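Local coordinates for protein Lpg2148(MvcA) (Legionella pneumophila subsp. pneumophila str. Philadelphia 1, PDB 6K11) that probably works as a deamidase-type deubiquitinase, through which Legionella pneumophila regulates the activity of the ubiquitin-conjugating enzyme UBE2N, at residues A[139-144]-A[155-160]; A[133-138]-A[184-189]; A[170-175]-A[216-221]; A[198-203]-A[210-215]. All blocks are in the same frame, centred on the assembly; numbering follows the deposited sequence.

Contact 1 (A[139-144]-A[155-160]); sequences KNENFN and LLENKL
The 3-10 turn at Asn140 runs close beside the tight turn through Glu157 and Asn158 that joins strands 152-155 and 160-163, with the CA atoms of Lys139 and Leu156 5.5 Å apart. Glu157 bridges the two loops. Bent at its second torsion (chi2 104°), it points OE1 at the backbone of Asn140, whose N donates to OE1 at a short 2.6 Å; the oxygen uses its syn lone pair. Next along from Glu157, the Asn158 side-chain amide meets that of Asn140 with the two planes nearly perpendicular, and ND2 of Asn140 gives a weak bond to OD1 of Asn158 at 2.9 Å. The apolar share comes from Leu156, which sets CD1 over one face of the Phe143 ring in a CH-pi contact, 4.2 Å from the centroid, while its CD2 packs on CD2 of the same ring. The other carboxylate oxygen, Glu157 OE2, stands 4.2 Å from NZ of Lys139, too far for a salt bridge, and 4.3 Å from OE1 of Glu141. These opposite and like charges may partly offset each other at the carboxylate. Since the side-chain amide bond is weak, the bond from the Asn140 backbone N is the firmer polar tie between the loops.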
loop_
_atom_site.group_PDB
_atom_site.type_symbol
_atom_site.label_atom_id
_atom_site.label_comp_id
_atom_site.label_asym_id
_atom_site.label_seq_id
_atom_site.Cartn_x
_atom_site.Cartn_y
_atom_site.Cartn_z
ATOM N N LYS A 139 33.841 5.735 2.137
ATOM C CA LYS A 139 34.924 5.239 1.307
ATOM C C LYS A 139 34.398 4.197 0.329
ATOM O O LYS A 139 33.446 3.464 0.617
ATOM C CB LYS A 139 36.026 4.632 2.178
ATOM C CG LYS A 139 36.858 5.667 2.941
ATOM C CD LYS A 139 38.145 5.055 3.494
ATOM C CE LYS A 139 39.064 6.116 4.110
ATOM N NZ LYS A 139 39.263 7.314 3.233
ATOM N N ASN A 140 35.027 4.146 -0.847
ATOM C CA ASN A 140 34.645 3.158 -1.847
ATOM C C ASN A 140 34.732 1.742 -1.294
ATOM O O ASN A 140 33.884 0.899 -1.606
ATOM C CB ASN A 140 35.529 3.310 -3.085
ATOM C CG ASN A 140 34.902 2.722 -4.322
ATOM O OD1 ASN A 140 34.371 1.610 -4.296
ATOM N ND2 ASN A 140 34.943 3.471 -5.417
ATOM N N GLU A 141 35.724 1.476 -0.439
ATOM C CA GLU A 141 35.931 0.126 0.080
ATOM C C GLU A 141 34.720 -0.400 0.847
ATOM O O GLU A 141 34.486 -1.614 0.864
ATOM C CB GLU A 141 37.174 0.119 0.967
ATOM C CG GLU A 141 38.279 1.020 0.421
ATOM C CD GLU A 141 39.228 1.511 1.500
ATOM O OE1 GLU A 141 39.646 2.694 1.436
ATOM O OE2 GLU A 141 39.562 0.717 2.402
ATOM N N ASN A 142 33.939 0.483 1.476
ATOM C CA ASN A 142 32.846 0.071 2.352
ATOM C C ASN A 142 31.465 0.313 1.755
ATOM O O ASN A 142 30.472 0.272 2.492
ATOM C CB ASN A 142 32.950 0.791 3.695
ATOM C CG ASN A 142 34.313 0.646 4.323
ATOM O OD1 ASN A 142 34.917 1.629 4.763
ATOM N ND2 ASN A 142 34.817 -0.582 4.360
ATOM N N PHE A 143 31.367 0.564 0.450
ATOM C CA PHE A 143 30.096 0.881 -0.193
ATOM C C PHE A 143 29.667 -0.307 -1.043
ATOM O O PHE A 143 30.318 -0.633 -2.041
ATOM C CB PHE A 143 30.192 2.148 -1.041
ATOM C CG PHE A 143 28.902 2.507 -1.732
ATOM C CD1 PHE A 143 27.836 3.032 -1.012
ATOM C CD2 PHE A 143 28.749 2.303 -3.095
ATOM C CE1 PHE A 143 26.642 3.357 -1.636
ATOM C CE2 PHE A 143 27.555 2.627 -3.731
ATOM C CZ PHE A 143 26.499 3.154 -3.003
ATOM N N ASN A 144 28.578 -0.944 -0.639
ATOM C CA ASN A 144 27.943 -2.008 -1.414
ATOM C C ASN A 144 26.559 -1.525 -1.812
ATOM O O ASN A 144 25.665 -1.437 -0.948
ATOM C CB ASN A 144 27.856 -3.294 -0.595
ATOM C CG ASN A 144 27.350 -4.471 -1.401
ATOM O OD1 ASN A 144 26.822 -4.314 -2.504
ATOM N ND2 ASN A 144 27.504 -5.666 -0.847
ATOM N N LEU A 155 28.280 9.952 -1.201
ATOM C CA LEU A 155 29.470 10.593 -1.754
ATOM C C LEU A 155 30.676 9.701 -1.485
ATOM O O LEU A 155 31.068 9.499 -0.331
ATOM C CB LEU A 155 29.678 11.987 -1.164
ATOM C CG LEU A 155 31.022 12.653 -1.501
ATOM C CD1 LEU A 155 31.134 12.925 -3.018
ATOM C CD2 LEU A 155 31.165 13.945 -0.705
ATOM N N LEU A 156 31.261 9.178 -2.554
ATOM C CA LEU A 156 32.465 8.367 -2.507
ATOM C C LEU A 156 33.646 9.209 -2.968
ATOM O O LEU A 156 33.479 10.339 -3.443
ATOM C CB LEU A 156 32.323 7.123 -3.394
ATOM C CG LEU A 156 31.508 5.906 -2.957
ATOM C CD1 LEU A 156 30.112 6.276 -2.487
ATOM C CD2 LEU A 156 31.434 4.916 -4.116
ATOM N N GLU A 157 34.852 8.635 -2.842
ATOM C CA GLU A 157 36.039 9.289 -3.393
ATOM C C GLU A 157 35.860 9.619 -4.869
ATOM O O GLU A 157 36.346 10.652 -5.343
ATOM C CB GLU A 157 37.283 8.407 -3.222
ATOM C CG GLU A 157 37.711 8.165 -1.793
ATOM C CD GLU A 157 37.334 6.778 -1.324
ATOM O OE1 GLU A 157 36.215 6.330 -1.666
ATOM O OE2 GLU A 157 38.150 6.133 -0.630
ATOM N N ASN A 158 35.178 8.748 -5.623
ATOM C CA ASN A 158 35.142 8.895 -7.073
ATOM C C ASN A 158 33.747 8.803 -7.678
ATOM O O ASN A 158 33.629 8.738 -8.909
ATOM C CB ASN A 158 36.048 7.858 -7.739
ATOM C CG ASN A 158 35.865 6.464 -7.180
ATOM O OD1 ASN A 158 34.837 6.137 -6.576
ATOM N ND2 ASN A 158 36.879 5.623 -7.379
ATOM N N LYS A 159 32.694 8.805 -6.866
ATOM C CA LYS A 159 31.334 8.726 -7.384
ATOM C C LYS A 159 30.423 9.524 -6.459
ATOM O O LYS A 159 30.684 9.639 -5.259
ATOM C CB LYS A 159 30.857 7.269 -7.494
ATOM C CG LYS A 159 31.622 6.395 -8.506
ATOM C CD LYS A 159 30.913 6.360 -9.866
ATOM C CE LYS A 159 31.639 5.477 -10.897
ATOM N NZ LYS A 159 32.559 4.532 -10.223
ATOM N N LEU A 160 29.390 10.125 -7.040
ATOM C CA LEU A 160 28.302 10.769 -6.309
ATOM C C LEU A 160 27.026 10.088 -6.785
ATOM O O LEU A 160 26.661 10.216 -7.960
ATOM C CB LEU A 160 28.261 12.279 -6.568
ATOM C CG LEU A 160 27.138 13.069 -5.886
ATOM C CD1 LEU A 160 27.314 13.041 -4.357
ATOM C CD2 LEU A 160 27.105 14.494 -6.386
#

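Contact 2 (A[133-138]-A[184-189]); sequences IVLVKT and NAIGDS
Lys137 reaches from its strand to the carbonyls of Ile186 and Gly187 just past a helix end. Its CB leaves the backbone toward that loop, and with CG anti to the backbone N (chi1 -176°) the chain runs out extended until a bend at chi3 (149°). CD is the first atom to arrive, 4.2 Å from CG2 of Ile186 and 3.6 Å from O of Gly187. CE continues past the same Gly187 oxygen, and NZ then donates twice, to O of Ile186 at 2.7 Å and to O of Gly187 at 3.0 Å. The ammonium sits above the Ile186 carbonyl plane, not on a lone pair, and is tilted 34° from that of Gly187. Asp188 OD1, 4.2 Å from Lys137 NZ, adds only a distant opposite charge. A water accepts from Lys137 N and lies within hydrogen-bonding distance of Ser189 O. Leu135 and Ile186 touch tip to tip, CD2 to CD1, at 4.0 Å. NZ also bonds to Phe183 O, and Lys137 makes a cation-pi contact with the Phe183 ring, so strand 134-137 is fastened to the C-terminal end of helix 176-185, while Ile214 of helix 206-220 packs on both Leu135 and Ile186.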
loop_
_atom_site.group_PDB
_atom_site.type_symbol
_atom_site.label_atom_id
_atom_site.label_comp_id
_atom_site.label_asym_id
_atom_site.label_seq_id
_atom_site.Cartn_x
_atom_site.Cartn_y
_atom_site.Cartn_z
ATOM N N ILE A 133 16.839 12.882 2.434
ATOM C CA ILE A 133 17.085 13.986 3.353
ATOM C C ILE A 133 18.486 13.964 3.936
ATOM O O ILE A 133 18.842 14.876 4.687
ATOM C CB ILE A 133 16.050 14.030 4.499
ATOM C CG1 ILE A 133 16.056 12.722 5.287
ATOM C CG2 ILE A 133 14.649 14.363 3.973
ATOM C CD1 ILE A 133 15.547 12.870 6.746
ATOM N N VAL A 134 19.290 12.937 3.653
ATOM C CA VAL A 134 20.658 12.929 4.154
ATOM C C VAL A 134 21.640 12.592 3.039
ATOM O O VAL A 134 21.316 11.918 2.053
ATOM C CB VAL A 134 20.878 11.974 5.356
ATOM C CG1 VAL A 134 19.960 12.333 6.552
ATOM C CG2 VAL A 134 20.730 10.530 4.952
ATOM N N LEU A 135 22.861 13.081 3.225
ATOM C CA LEU A 135 24.028 12.734 2.434
ATOM C C LEU A 135 24.923 11.852 3.295
ATOM O O LEU A 135 25.099 12.121 4.490
ATOM C CB LEU A 135 24.778 14.004 2.001
ATOM C CG LEU A 135 26.246 13.860 1.620
ATOM C CD1 LEU A 135 26.370 13.088 0.311
ATOM C CD2 LEU A 135 26.910 15.228 1.512
ATOM N N VAL A 136 25.465 10.787 2.709
ATOM C CA VAL A 136 26.366 9.879 3.419
ATOM C C VAL A 136 27.707 9.880 2.704
ATOM O O VAL A 136 27.787 9.529 1.520
ATOM C CB VAL A 136 25.813 8.447 3.507
ATOM C CG1 VAL A 136 26.840 7.523 4.161
ATOM C CG2 VAL A 136 24.463 8.411 4.257
ATOM N N LYS A 137 28.759 10.247 3.428
ATOM C CA LYS A 137 30.120 10.156 2.924
ATOM C C LYS A 137 30.687 8.792 3.300
ATOM O O LYS A 137 30.683 8.419 4.478
ATOM C CB LYS A 137 30.977 11.279 3.503
ATOM C CG LYS A 137 32.362 11.326 2.966
ATOM C CD LYS A 137 33.098 12.509 3.566
ATOM C CE LYS A 137 34.576 12.213 3.706
ATOM N NZ LYS A 137 35.297 13.394 4.254
ATOM N N THR A 138 31.153 8.044 2.306
ATOM C CA THR A 138 31.674 6.707 2.551
ATOM C C THR A 138 32.821 6.398 1.603
ATOM O O THR A 138 32.786 6.755 0.420
ATOM C CB THR A 138 30.587 5.632 2.403
ATOM O OG1 THR A 138 31.191 4.330 2.476
ATOM C CG2 THR A 138 29.847 5.790 1.076
ATOM N N ASN A 184 36.885 15.303 0.086
ATOM C CA ASN A 184 37.856 15.841 1.031
ATOM C C ASN A 184 37.483 17.227 1.556
ATOM O O ASN A 184 38.127 17.713 2.486
ATOM C CB ASN A 184 39.238 15.856 0.369
ATOM C CG ASN A 184 39.788 14.459 0.171
ATOM O OD1 ASN A 184 40.048 14.035 -0.954
ATOM N ND2 ASN A 184 39.945 13.719 1.269
ATOM N N ALA A 185 36.458 17.874 1.001
ATOM C CA ALA A 185 35.986 19.148 1.529
ATOM C C ALA A 185 34.951 18.984 2.634
ATOM O O ALA A 185 34.605 19.969 3.304
ATOM C CB ALA A 185 35.385 20.005 0.406
ATOM N N ILE A 186 34.445 17.772 2.839
ATOM C CA ILE A 186 33.421 17.510 3.838
ATOM C C ILE A 186 34.071 16.781 5.008
ATOM O O ILE A 186 35.013 16.003 4.819
ATOM C CB ILE A 186 32.256 16.722 3.206
ATOM C CG1 ILE A 186 31.577 17.622 2.167
ATOM C CG2 ILE A 186 31.255 16.252 4.262
ATOM C CD1 ILE A 186 30.485 16.982 1.337
ATOM N N GLY A 187 33.601 17.081 6.221
ATOM C CA GLY A 187 34.145 16.507 7.439
ATOM C C GLY A 187 33.914 15.018 7.622
ATOM O O GLY A 187 33.783 14.267 6.643
ATOM N N ASP A 188 33.843 14.577 8.883
ATOM C CA ASP A 188 33.817 13.156 9.213
ATOM C C ASP A 188 32.575 12.735 9.982
ATOM O O ASP A 188 32.573 11.649 10.568
ATOM C CB ASP A 188 35.060 12.765 10.019
ATOM C CG ASP A 188 36.337 13.288 9.409
ATOM O OD1 ASP A 188 36.637 12.917 8.254
ATOM O OD2 ASP A 188 37.038 14.071 10.089
ATOM N N SER A 189 31.527 13.554 10.010
ATOM C CA SER A 189 30.298 13.126 10.660
ATOM C C SER A 189 29.682 11.951 9.900
ATOM O O SER A 189 30.018 11.675 8.741
ATOM C CB SER A 189 29.303 14.282 10.763
ATOM O OG SER A 189 29.903 15.407 11.388
HETATM O O HOH W 1 28.597 11.002 6.130
#

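Contact 3 (A[170-175]-A[216-221]); sequences FNLGPG and DIFNEQ
Leu172 pushes CD1 against the edge of the Phe218 ring, 3.7 Å from CD1 of that ring and near its plane, while its other branch, CD2, lies 3.8 Å from OE1 of Gln221. The leucine and glutamine side chains cross at about a right angle. Gln221 is the polar half of the contact. Its CG is wedged between the backbone N and the carbonyl carbon (chi1 58°), which turns the amide back along the last turn of its own helix and leaves NE2 between two carbonyls. One N-H goes to O of Leu172 at 2.9 Å, almost straight at 171° and on a lone pair. The other goes to O of Ile217 at 3.0 Å and comes from above that carbonyl plane. Both acceptors lie close to the amide plane, so the two bonds fix the rotation of the amide, and OE1 is taken up by Arg224, which also reaches Asn171 O. As the helix ends, the backbone N of Gln221 bonds to Phe218 O and not to Ile217 O, which takes the side-chain NE2 instead. Toward the start of the helix segment, CG of Pro174 rests on CD1 of Ile217 at 3.9 Å. OD1 of Asn171 accepts from N of Gly173 at 2.9 Å, forming an Asx turn where strand 169-171 ends, and the chain leads on to Gly175 at the N-cap of helix 176-185. With Phe218 also against Phe162 and Phe225, the arrangement is that of a helix packed on a beta-sheet, within the MvcA insertion domain.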
loop_
_atom_site.group_PDB
_atom_site.type_symbol
_atom_site.label_atom_id
_atom_site.label_comp_id
_atom_site.label_asym_id
_atom_site.label_seq_id
_atom_site.Cartn_x
_atom_site.Cartn_y
_atom_site.Cartn_z
ATOM N N PHE A 170 21.656 5.794 -9.148
ATOM C CA PHE A 170 21.768 6.885 -10.107
ATOM C C PHE A 170 23.101 7.582 -9.898
ATOM O O PHE A 170 23.354 8.126 -8.815
ATOM C CB PHE A 170 20.628 7.892 -9.957
ATOM C CG PHE A 170 19.268 7.342 -10.303
ATOM C CD1 PHE A 170 18.501 6.712 -9.334
ATOM C CD2 PHE A 170 18.748 7.483 -11.586
ATOM C CE1 PHE A 170 17.245 6.210 -9.643
ATOM C CE2 PHE A 170 17.487 6.975 -11.910
ATOM C CZ PHE A 170 16.733 6.347 -10.920
ATOM N N ASN A 171 23.943 7.574 -10.932
ATOM C CA ASN A 171 25.147 8.396 -10.936
ATOM C C ASN A 171 24.726 9.839 -11.190
ATOM O O ASN A 171 24.054 10.132 -12.189
ATOM C CB ASN A 171 26.142 7.907 -12.000
ATOM C CG ASN A 171 27.506 8.586 -11.888
ATOM O OD1 ASN A 171 27.593 9.805 -11.675
ATOM N ND2 ASN A 171 28.572 7.807 -12.046
ATOM N N LEU A 172 25.088 10.734 -10.276
ATOM C CA LEU A 172 24.617 12.111 -10.345
ATOM C C LEU A 172 25.472 12.997 -11.261
ATOM O O LEU A 172 25.116 14.163 -11.462
ATOM C CB LEU A 172 24.549 12.719 -8.939
ATOM C CG LEU A 172 23.463 12.146 -8.022
ATOM C CD1 LEU A 172 23.292 13.024 -6.768
ATOM C CD2 LEU A 172 22.134 12.029 -8.784
ATOM N N GLY A 173 26.552 12.481 -11.847
ATOM C CA GLY A 173 27.217 13.212 -12.912
ATOM C C GLY A 173 28.695 13.535 -12.761
ATOM O O GLY A 173 29.473 13.355 -13.705
ATOM N N PRO A 174 29.114 14.063 -11.606
ATOM C CA PRO A 174 30.512 14.516 -11.466
ATOM C C PRO A 174 31.532 13.403 -11.681
ATOM O O PRO A 174 31.322 12.258 -11.281
ATOM C CB PRO A 174 30.565 15.042 -10.026
ATOM C CG PRO A 174 29.174 15.480 -9.737
ATOM C CD PRO A 174 28.301 14.457 -10.440
ATOM N N GLY A 175 32.669 13.760 -12.297
ATOM C CA GLY A 175 33.729 12.799 -12.535
ATOM C C GLY A 175 34.586 12.571 -11.296
ATOM O O GLY A 175 34.428 13.228 -10.268
ATOM N N ASP A 216 22.570 21.349 -5.100
ATOM C CA ASP A 216 22.290 21.979 -6.391
ATOM C C ASP A 216 22.368 20.959 -7.522
ATOM O O ASP A 216 21.478 20.900 -8.381
ATOM C CB ASP A 216 23.276 23.119 -6.669
ATOM C CG ASP A 216 23.066 24.331 -5.773
ATOM O OD1 ASP A 216 21.949 24.518 -5.243
ATOM O OD2 ASP A 216 24.033 25.112 -5.618
ATOM N N ILE A 217 23.448 20.165 -7.544
ATOM C CA ILE A 217 23.636 19.139 -8.572
ATOM C C ILE A 217 22.422 18.215 -8.606
ATOM O O ILE A 217 21.873 17.907 -9.672
ATOM C CB ILE A 217 24.939 18.359 -8.304
ATOM C CG1 ILE A 217 26.176 19.205 -8.658
ATOM C CG2 ILE A 217 24.986 17.031 -9.058
ATOM C CD1 ILE A 217 27.474 18.633 -8.108
ATOM N N PHE A 218 21.968 17.793 -7.423
ATOM C CA PHE A 218 20.812 16.907 -7.310
ATOM C C PHE A 218 19.536 17.585 -7.791
ATOM O O PHE A 218 18.787 17.014 -8.593
ATOM C CB PHE A 218 20.660 16.448 -5.861
ATOM C CG PHE A 218 19.620 15.376 -5.663
ATOM C CD1 PHE A 218 19.853 14.078 -6.093
ATOM C CD2 PHE A 218 18.424 15.664 -5.026
ATOM C CE1 PHE A 218 18.894 13.090 -5.894
ATOM C CE2 PHE A 218 17.467 14.682 -4.829
ATOM C CZ PHE A 218 17.709 13.397 -5.258
ATOM N N ASN A 219 19.265 18.803 -7.302
ATOM C CA ASN A 219 18.040 19.508 -7.688
ATOM C C ASN A 219 17.968 19.742 -9.190
ATOM O O ASN A 219 16.868 19.765 -9.768
ATOM C CB ASN A 219 17.933 20.858 -6.972
ATOM C CG ASN A 219 17.724 20.725 -5.481
ATOM O OD1 ASN A 219 17.426 19.644 -4.983
ATOM N ND2 ASN A 219 17.875 21.834 -4.755
ATOM N N GLU A 220 19.123 19.929 -9.834
ATOM C CA GLU A 220 19.159 20.230 -11.261
ATOM C C GLU A 220 18.625 19.084 -12.114
ATOM O O GLU A 220 18.137 19.321 -13.224
ATOM C CB GLU A 220 20.597 20.545 -11.692
ATOM C CG GLU A 220 21.090 21.925 -11.312
ATOM C CD GLU A 220 21.001 22.917 -12.465
ATOM O OE1 GLU A 220 20.213 23.885 -12.357
ATOM O OE2 GLU A 220 21.719 22.724 -13.475
ATOM N N GLN A 221 18.742 17.840 -11.643
ATOM C CA GLN A 221 18.337 16.673 -12.418
ATOM C C GLN A 221 17.170 15.917 -11.783
ATOM O O GLN A 221 16.985 14.726 -12.067
ATOM C CB GLN A 221 19.532 15.740 -12.601
ATOM C CG GLN A 221 20.158 15.272 -11.289
ATOM C CD GLN A 221 21.532 14.668 -11.500
ATOM O OE1 GLN A 221 21.679 13.650 -12.171
ATOM N NE2 GLN A 221 22.551 15.300 -10.926
#

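Contact 4 (A[198-203]-A[210-215])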
loop_
_atom_site.group_PDB
_atom_site.type_symbol
_atom_site.label_atom_id
_atom_site.label_comp_id
_atom_site.label_asym_id
_atom_site.label_seq_id
_atom_site.Cartn_x
_atom_site.Cartn_y
_atom_site.Cartn_z
ATOM N N PHE A 198 20.114 26.928 7.189
ATOM C CA PHE A 198 21.312 27.723 7.439
ATOM C C PHE A 198 22.443 27.317 6.498
ATOM O O PHE A 198 23.119 28.174 5.919
ATOM C CB PHE A 198 21.739 27.585 8.900
ATOM C CG PHE A 198 20.992 28.497 9.838
ATOM C CD1 PHE A 198 20.319 29.613 9.356
ATOM C CD2 PHE A 198 20.962 28.237 11.202
ATOM C CE1 PHE A 198 19.631 30.454 10.215
ATOM C CE2 PHE A 198 20.274 29.073 12.066
ATOM C CZ PHE A 198 19.608 30.183 11.573
ATOM N N VAL A 199 22.653 26.009 6.322
ATOM C CA VAL A 199 23.716 25.531 5.440
ATOM C C VAL A 199 23.407 25.873 3.987
ATOM O O VAL A 199 24.304 26.230 3.214
ATOM C CB VAL A 199 23.921 24.016 5.632
ATOM C CG1 VAL A 199 24.780 23.439 4.516
ATOM C CG2 VAL A 199 24.537 23.727 6.993
ATOM N N LEU A 200 22.135 25.780 3.595
ATOM C CA LEU A 200 21.768 25.915 2.189
ATOM C C LEU A 200 21.648 27.371 1.750
ATOM O O LEU A 200 22.088 27.723 0.648
ATOM C CB LEU A 200 20.460 25.168 1.925
ATOM C CG LEU A 200 20.626 23.656 1.845
ATOM C CD1 LEU A 200 19.302 23.007 1.507
ATOM C CD2 LEU A 200 21.697 23.325 0.814
ATOM N N GLU A 201 21.056 28.225 2.582
ATOM C CA GLU A 201 20.837 29.620 2.217
ATOM C C GLU A 201 21.922 30.562 2.720
ATOM O O GLU A 201 22.225 31.553 2.047
ATOM C CB GLU A 201 19.479 30.097 2.738
ATOM C CG GLU A 201 18.308 29.290 2.185
ATOM C CD GLU A 201 17.022 29.529 2.951
ATOM O OE1 GLU A 201 16.210 28.580 3.021
ATOM O OE2 GLU A 201 16.812 30.650 3.464
ATOM N N GLU A 202 22.535 30.271 3.865
ATOM C CA GLU A 202 23.585 31.115 4.435
ATOM C C GLU A 202 24.874 30.320 4.630
ATOM O O GLU A 202 25.399 30.238 5.747
ATOM C CB GLU A 202 23.122 31.714 5.762
ATOM C CG GLU A 202 21.992 32.732 5.649
ATOM C CD GLU A 202 22.488 34.144 5.395
ATOM O OE1 GLU A 202 22.624 34.532 4.211
ATOM O OE2 GLU A 202 22.737 34.865 6.389
ATOM N N PRO A 203 25.426 29.737 3.563
ATOM C CA PRO A 203 26.618 28.895 3.736
ATOM C C PRO A 203 27.815 29.743 4.144
ATOM O O PRO A 203 28.133 30.742 3.492
ATOM C CB PRO A 203 26.811 28.263 2.355
ATOM C CG PRO A 203 26.244 29.273 1.414
ATOM C CD PRO A 203 25.132 29.980 2.138
ATOM N N ALA A 210 30.295 22.818 -0.045
ATOM C CA ALA A 210 30.340 21.510 -0.692
ATOM C C ALA A 210 28.975 20.834 -0.637
ATOM O O ALA A 210 28.461 20.366 -1.659
ATOM C CB ALA A 210 31.417 20.636 -0.042
ATOM N N ILE A 211 28.356 20.800 0.547
ATOM C CA ILE A 211 27.033 20.198 0.671
ATOM C C ILE A 211 26.041 20.946 -0.206
ATOM O O ILE A 211 25.262 20.340 -0.944
ATOM C CB ILE A 211 26.587 20.176 2.146
ATOM C CG1 ILE A 211 27.410 19.158 2.932
ATOM C CG2 ILE A 211 25.106 19.860 2.275
ATOM C CD1 ILE A 211 27.444 19.445 4.426
ATOM N N SER A 212 26.071 22.283 -0.156
ATOM C CA SER A 212 25.152 23.064 -0.980
ATOM C C SER A 212 25.368 22.814 -2.474
ATOM O O SER A 212 24.404 22.842 -3.253
ATOM C CB SER A 212 25.291 24.553 -0.669
ATOM O OG SER A 212 24.341 25.284 -1.428
ATOM N N GLU A 213 26.610 22.563 -2.892
ATOM C CA GLU A 213 26.846 22.242 -4.297
ATOM C C GLU A 213 26.253 20.879 -4.666
ATOM O O GLU A 213 25.677 20.723 -5.749
ATOM C CB GLU A 213 28.339 22.284 -4.618
ATOM C CG GLU A 213 28.588 22.456 -6.113
ATOM C CD GLU A 213 30.045 22.292 -6.527
ATOM O OE1 GLU A 213 30.275 22.035 -7.734
ATOM O OE2 GLU A 213 30.950 22.416 -5.670
ATOM N N ILE A 214 26.383 19.887 -3.779
ATOM C CA ILE A 214 25.760 18.582 -4.004
ATOM C C ILE A 214 24.243 18.714 -4.112
ATOM O O ILE A 214 23.615 18.109 -4.990
ATOM C CB ILE A 214 26.170 17.599 -2.890
ATOM C CG1 ILE A 214 27.645 17.230 -3.051
ATOM C CG2 ILE A 214 25.300 16.335 -2.936
ATOM C CD1 ILE A 214 28.284 16.633 -1.817
ATOM N N VAL A 215 23.629 19.517 -3.233
ATOM C CA VAL A 215 22.182 19.734 -3.301
ATOM C C VAL A 215 21.793 20.362 -4.637
ATOM O O VAL A 215 20.784 19.977 -5.252
ATOM C CB VAL A 215 21.713 20.594 -2.110
ATOM C CG1 VAL A 215 20.302 21.097 -2.334
ATOM C CG2 VAL A 215 21.785 19.795 -0.806
#
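The end of helix 197-201 passes helix 206-220 closely, with the CA atoms of Leu200 and Ser212 5.4 Å apart. Across that gap Leu200 does most of the packing. Its CD2 settles 3.9 Å from CG2 of Val215 and equally near CA of Ser212, one methyl lodged between two positions of the facing helix. The leucine and valine side chains cross at about a right angle, and CG1 of Val215 also comes within 4.1 Å of the same methyl. Ser212 offers a small surface here, consistent with the close backbone approach; its OG stands 4.0 Å from Leu200 CD2 and makes no hydrogen bond across the contact. The two segments form a short helix-loop-helix in the MvcA insertion domain, the chain turning through the loop after Pro203, whose ring packs on Asp208 and Phe209. One residue earlier on each helix than the Leu200-Ser212 pair, CG1 of Val199 meets CG2 of Ile211 at 4.2 Å. The carbonyl of Val199 is buried by the contact and has no partner in the model: the residue four places on is Pro203, which has no N-H to give, and CB of Ser212 lies 4.3 Å from O of Val199. Helix 206-220 meets helix 176-185 as well, where Ala210 and Ile214 pack on Leu182 and Glu213 forms a salt bridge with Lys178.

All four contacts lie in the MvcA insertion domain. From the N terminus, contact 2 opens on strand 134-137 and closes at 184-189. Contact 1 is nested inside that loop and closes first, joining two loops beyond the strand ends; the two meet where Leu155 pairs with Val136 and Thr138. Contact 3 opens at 170-175, before contact 2 has closed, so the two cross, and it closes only at 216-221. Contact 4 nests inside contact 3 and precedes its closing segment directly on helix 206-220. Through Ile214, that helix reaches Leu155 and Leu160 of contact 1 and Leu135 and Ile186 of contact 2, tying the helices to the mixed sheet.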